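Local structure of PspGI restriction endonuclease (Pyrococcus sp. GI-H, 3BM3) at residues G172-L177 against I185-V190; R145-D150 against N179-E184. The protein binds its substrate DNA and probably cleaves it as a type II site-specific restriction endonuclease. The protein carries 2 engineered substitutions. All coordinates share one frame; numbering follows the deposited sequence.

Interaction 1 (G172-L177 against I185-V190)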
# COMPACT_ATOMS: atom_id res chain seq x y z
N GLY C 172 -3.12 -0.45 -10.38
CA GLY C 172 -3.34 -1.90 -10.41
C GLY C 172 -4.80 -2.23 -10.57
O GLY C 172 -5.19 -3.03 -11.43
N GLU C 173 -5.64 -1.62 -9.73
CA GLU C 173 -7.06 -1.83 -9.79
C GLU C 173 -7.62 -1.46 -11.18
O GLU C 173 -8.39 -2.20 -11.80
CB GLU C 173 -7.75 -1.02 -8.70
CG GLU C 173 -9.22 -1.22 -8.70
CD GLU C 173 -9.93 -0.46 -7.62
OE1 GLU C 173 -9.27 0.17 -6.78
OE2 GLU C 173 -11.17 -0.47 -7.66
N ALA C 174 -7.19 -0.31 -11.66
CA ALA C 174 -7.63 0.20 -12.96
C ALA C 174 -7.25 -0.79 -14.05
O ALA C 174 -8.04 -1.05 -14.97
CB ALA C 174 -7.02 1.59 -13.22
N GLN C 175 -6.06 -1.35 -13.96
CA GLN C 175 -5.60 -2.28 -14.99
C GLN C 175 -6.47 -3.53 -14.98
O GLN C 175 -6.92 -4.00 -16.01
CB GLN C 175 -4.13 -2.64 -14.75
CG GLN C 175 -3.66 -3.95 -15.39
CD GLN C 175 -3.86 -3.98 -16.89
OE1 GLN C 175 -3.88 -2.92 -17.55
NE2 GLN C 175 -4.01 -5.22 -17.46
N ILE C 176 -6.72 -4.06 -13.79
CA ILE C 176 -7.55 -5.24 -13.66
C ILE C 176 -8.94 -5.00 -14.26
O ILE C 176 -9.45 -5.81 -15.03
CB ILE C 176 -7.66 -5.69 -12.22
CG1 ILE C 176 -6.26 -6.13 -11.74
CG2 ILE C 176 -8.64 -6.85 -12.05
CD1 ILE C 176 -6.18 -6.19 -10.19
N LEU C 177 -9.51 -3.83 -13.96
CA LEU C 177 -10.84 -3.45 -14.45
C LEU C 177 -10.84 -3.18 -15.95
O LEU C 177 -11.74 -3.62 -16.65
CB LEU C 177 -11.30 -2.24 -13.68
CG LEU C 177 -11.72 -2.59 -12.24
CD1 LEU C 177 -11.92 -1.31 -11.44
CD2 LEU C 177 -12.97 -3.49 -12.23
N ILE C 185 -14.13 2.41 -19.24
CA ILE C 185 -14.47 2.69 -17.85
C ILE C 185 -13.99 4.10 -17.48
O ILE C 185 -13.14 4.69 -18.16
CB ILE C 185 -13.89 1.65 -16.89
CG1 ILE C 185 -12.36 1.77 -16.76
CG2 ILE C 185 -14.31 0.25 -17.28
CD1 ILE C 185 -11.81 0.88 -15.63
N ASN C 186 -14.59 4.62 -16.41
CA ASN C 186 -14.25 5.91 -15.86
C ASN C 186 -13.72 5.63 -14.46
O ASN C 186 -14.44 5.21 -13.59
CB ASN C 186 -15.47 6.78 -15.79
CG ASN C 186 -16.07 7.01 -17.14
OD1 ASN C 186 -15.46 7.63 -17.99
ND2 ASN C 186 -17.25 6.44 -17.38
N PHE C 187 -12.43 5.86 -14.29
CA PHE C 187 -11.78 5.50 -13.04
C PHE C 187 -11.09 6.74 -12.52
O PHE C 187 -10.17 7.26 -13.18
CB PHE C 187 -10.76 4.40 -13.29
CG PHE C 187 -10.24 3.79 -12.05
CD1 PHE C 187 -10.74 2.60 -11.59
CD2 PHE C 187 -9.23 4.41 -11.33
CE1 PHE C 187 -10.27 2.02 -10.43
CE2 PHE C 187 -8.76 3.85 -10.16
CZ PHE C 187 -9.26 2.66 -9.73
N TRP C 188 -11.55 7.23 -11.36
CA TRP C 188 -11.05 8.47 -10.82
C TRP C 188 -10.37 8.18 -9.50
O TRP C 188 -10.83 7.35 -8.74
CB TRP C 188 -12.16 9.50 -10.61
CG TRP C 188 -12.92 9.90 -11.83
CD1 TRP C 188 -12.72 9.47 -13.10
CD2 TRP C 188 -14.04 10.79 -11.88
NE1 TRP C 188 -13.66 10.03 -13.94
CE2 TRP C 188 -14.45 10.87 -13.22
CE3 TRP C 188 -14.68 11.58 -10.93
CZ2 TRP C 188 -15.51 11.68 -13.61
CZ3 TRP C 188 -15.76 12.36 -11.33
CH2 TRP C 188 -16.13 12.42 -12.65
N PHE C 189 -9.29 8.89 -9.24
CA PHE C 189 -8.54 8.71 -8.02
C PHE C 189 -8.67 9.97 -7.21
O PHE C 189 -8.46 11.09 -7.70
CB PHE C 189 -7.07 8.52 -8.34
CG PHE C 189 -6.19 8.38 -7.14
CD1 PHE C 189 -5.95 7.12 -6.60
CD2 PHE C 189 -5.64 9.47 -6.54
CE1 PHE C 189 -5.17 6.98 -5.45
CE2 PHE C 189 -4.86 9.33 -5.39
CZ PHE C 189 -4.62 8.09 -4.88
N VAL C 190 -8.92 9.77 -5.93
CA VAL C 190 -8.98 10.86 -4.97
C VAL C 190 -7.99 10.59 -3.85
O VAL C 190 -8.04 9.54 -3.23
CB VAL C 190 -10.38 10.96 -4.34
CG1 VAL C 190 -10.41 12.05 -3.30
CG2 VAL C 190 -11.43 11.14 -5.39
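The methyl of Ala174 sits squarely over one face of the Phe187 ring: its CB lies 4.0 Å from the ring centroid and only 6° off the ring normal, the geometry of a CH-pi contact. Two other side chains meet the same ring from its rim. Leu177 reaches it with one branch, CD1 standing 3.9 Å from Phe187 CE1, and the two side chains cross at about a right angle. Glu173 arrives near the ring plane, its CD 3.8 Å from Phe187 CE1, with the carboxylate turned 85° against the ring. An extended chain, CG anti to the backbone N, carries this carboxylate out to the rim. Its OE1 is hydrogen-bonded to Thr158 OG1, on the strand next to that of Phe187, which restrains the group. The contact joins the last two elements of a beta-alpha-beta unit, strand 155-160, helix 167-181 and strand 186-191, in the EcoRII C-terminal family of the PDDEXK clan. Helix and strand run almost exactly antiparallel, at 173° with the segment axes 9.9 Å apart, as expected when a crossover helix lies along a parallel sheet pair. No hydrogen bond crosses between 172-177 and 185-190; the apolar contacts continue toward the C-terminal end of the helix, where Ile185 CD1 abuts Leu177 CB at 3.7 Å.

Interaction 2 (R145-D150 against N179-E184). Engineered in segment 145-150: Thr146 (natural residue Ala).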
# COMPACT_ATOMS: atom_id res chain seq x y z
N ARG C 145 -24.80 -2.06 -10.39
CA ARG C 145 -25.64 -2.57 -11.49
C ARG C 145 -25.49 -1.71 -12.73
O ARG C 145 -25.33 -2.22 -13.83
CB ARG C 145 -27.10 -2.74 -11.09
CG ARG C 145 -27.27 -4.01 -10.27
CD ARG C 145 -28.61 -4.67 -10.34
NE ARG C 145 -29.71 -3.73 -10.18
CZ ARG C 145 -30.89 -4.05 -9.67
NH1 ARG C 145 -31.14 -5.28 -9.24
NH2 ARG C 145 -31.83 -3.13 -9.58
N THR C 146 -25.49 -0.40 -12.53
CA THR C 146 -25.30 0.52 -13.64
C THR C 146 -23.95 0.39 -14.32
O THR C 146 -23.86 0.39 -15.54
CB THR C 146 -25.56 1.96 -13.19
OG1 THR C 146 -26.94 2.05 -12.84
CG2 THR C 146 -25.26 2.94 -14.31
N PHE C 147 -22.91 0.23 -13.52
CA PHE C 147 -21.59 -0.06 -14.05
C PHE C 147 -21.58 -1.31 -14.92
O PHE C 147 -21.08 -1.28 -16.04
CB PHE C 147 -20.56 -0.21 -12.95
CG PHE C 147 -19.22 -0.63 -13.47
CD1 PHE C 147 -18.38 0.29 -14.07
CD2 PHE C 147 -18.83 -1.96 -13.43
CE1 PHE C 147 -17.14 -0.08 -14.58
CE2 PHE C 147 -17.59 -2.33 -13.96
CZ PHE C 147 -16.76 -1.40 -14.54
N LEU C 148 -22.09 -2.41 -14.40
CA LEU C 148 -22.08 -3.67 -15.11
C LEU C 148 -22.97 -3.58 -16.34
O LEU C 148 -22.62 -4.13 -17.38
CB LEU C 148 -22.53 -4.80 -14.23
CG LEU C 148 -21.65 -5.10 -13.05
CD1 LEU C 148 -22.34 -6.09 -12.15
CD2 LEU C 148 -20.31 -5.60 -13.53
N ASN C 149 -24.09 -2.87 -16.23
CA ASN C 149 -24.94 -2.65 -17.42
C ASN C 149 -24.18 -1.94 -18.56
O ASN C 149 -24.30 -2.29 -19.75
CB ASN C 149 -26.22 -1.89 -17.05
CG ASN C 149 -27.21 -2.75 -16.25
OD1 ASN C 149 -27.15 -3.98 -16.28
ND2 ASN C 149 -28.15 -2.09 -15.56
N ASP C 150 -23.44 -0.90 -18.19
CA ASP C 150 -22.70 -0.07 -19.11
C ASP C 150 -21.57 0.60 -18.37
O ASP C 150 -21.78 1.68 -17.80
CB ASP C 150 -23.60 1.00 -19.70
CG ASP C 150 -22.90 1.86 -20.73
OD1 ASP C 150 -21.68 1.66 -20.99
OD2 ASP C 150 -23.59 2.74 -21.29
N ASN C 179 -8.74 -4.41 -18.09
CA ASN C 179 -8.55 -5.69 -18.73
C ASN C 179 -9.88 -6.37 -18.91
O ASN C 179 -10.18 -6.88 -20.01
CB ASN C 179 -7.60 -6.53 -17.89
CG ASN C 179 -7.16 -7.79 -18.58
OD1 ASN C 179 -7.36 -7.94 -19.78
ND2 ASN C 179 -6.54 -8.70 -17.83
N LYS C 180 -10.72 -6.34 -17.88
CA LYS C 180 -11.98 -7.05 -17.92
C LYS C 180 -13.06 -6.31 -18.71
O LYS C 180 -13.80 -6.93 -19.50
CB LYS C 180 -12.48 -7.35 -16.51
CG LYS C 180 -13.86 -7.98 -16.56
CD LYS C 180 -14.27 -8.65 -15.32
CE LYS C 180 -15.54 -9.46 -15.55
NZ LYS C 180 -15.29 -10.57 -16.49
N PHE C 181 -13.14 -5.00 -18.51
CA PHE C 181 -14.27 -4.20 -18.99
C PHE C 181 -13.95 -3.28 -20.15
O PHE C 181 -14.87 -2.66 -20.71
CB PHE C 181 -14.89 -3.40 -17.84
CG PHE C 181 -15.48 -4.26 -16.78
CD1 PHE C 181 -16.72 -4.87 -16.96
CD2 PHE C 181 -14.78 -4.52 -15.60
CE1 PHE C 181 -17.26 -5.66 -15.97
CE2 PHE C 181 -15.32 -5.33 -14.63
CZ PHE C 181 -16.56 -5.92 -14.83
N GLY C 182 -12.68 -3.17 -20.50
CA GLY C 182 -12.24 -2.29 -21.57
C GLY C 182 -11.89 -0.91 -21.11
O GLY C 182 -12.06 -0.53 -19.95
N ASP C 183 -11.40 -0.13 -22.05
CA ASP C 183 -10.84 1.15 -21.74
C ASP C 183 -11.86 2.25 -21.61
O ASP C 183 -11.48 3.37 -21.38
CB ASP C 183 -9.80 1.54 -22.80
CG ASP C 183 -8.49 0.82 -22.62
OD1 ASP C 183 -8.19 0.29 -21.53
OD2 ASP C 183 -7.73 0.81 -23.61
N GLU C 184 -13.15 1.93 -21.73
CA GLU C 184 -14.22 2.93 -21.62
C GLU C 184 -14.72 3.13 -20.18
O GLU C 184 -15.63 3.93 -19.93
CB GLU C 184 -15.38 2.56 -22.57
CG GLU C 184 -16.52 1.72 -21.97
CD GLU C 184 -16.22 0.23 -21.78
OE1 GLU C 184 -15.06 -0.22 -21.95
OE2 GLU C 184 -17.20 -0.49 -21.46
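Phe147 drives the edge of its ring into the face of Phe181, a T-shaped pair with centroids 4.9 Å apart and planes at 71°. The leading atom is Phe147 CE2, which stands 3.7 Å above the plane of the Phe181 ring and over its centre; CZ follows, 3.8 Å from Phe181 CD2. The two first torsions differ. Phe147 has CG anti to the backbone N (chi1 175°), which carries its ring across to the other segment although its CB does not point there, whereas Phe181 places CG beside its own backbone N, and its CB already points at the helix of Phe147. Leu148 adds one methyl, CD2, 3.9 Å from Phe181 CE1, approaching the ring obliquely. On the opposite face of Phe181 lies Lys180 CG, offset toward the rim, so both faces of this ring are contacted. The pairing connects the short helix 144-149 with the C-terminal end of helix 167-181, the helix of the beta-alpha-beta unit in this PDDEXK-clan fold, and Ile125 of strand 125-126 touches both phenylalanines. Just past Phe181 the chain leaves the helix at Gly182 with positive phi, a backbone conformation that glycine readily adopts.

Overall arrangement
Interactions 1 and 2 follow one another along helix 167-181, which supplies residues 172-177 to the first and 179-181 to the second; their centres are about 11 Å apart. They also meet directly, since Ile185 CG2 packs against Phe147 CE1 at 3.9 Å, so the apolar surface is continuous from the sheet-facing side of the helix to helix 144-149. Burial falls along this path: all touching residues of interaction 1 are buried, while interaction 2 is partly exposed. The nearest atoms of interaction 1 and interaction 2 are about 7 Å and about 13 Å from the bound DNA; neither contact reaches it directly, and interaction 2 is the more distant.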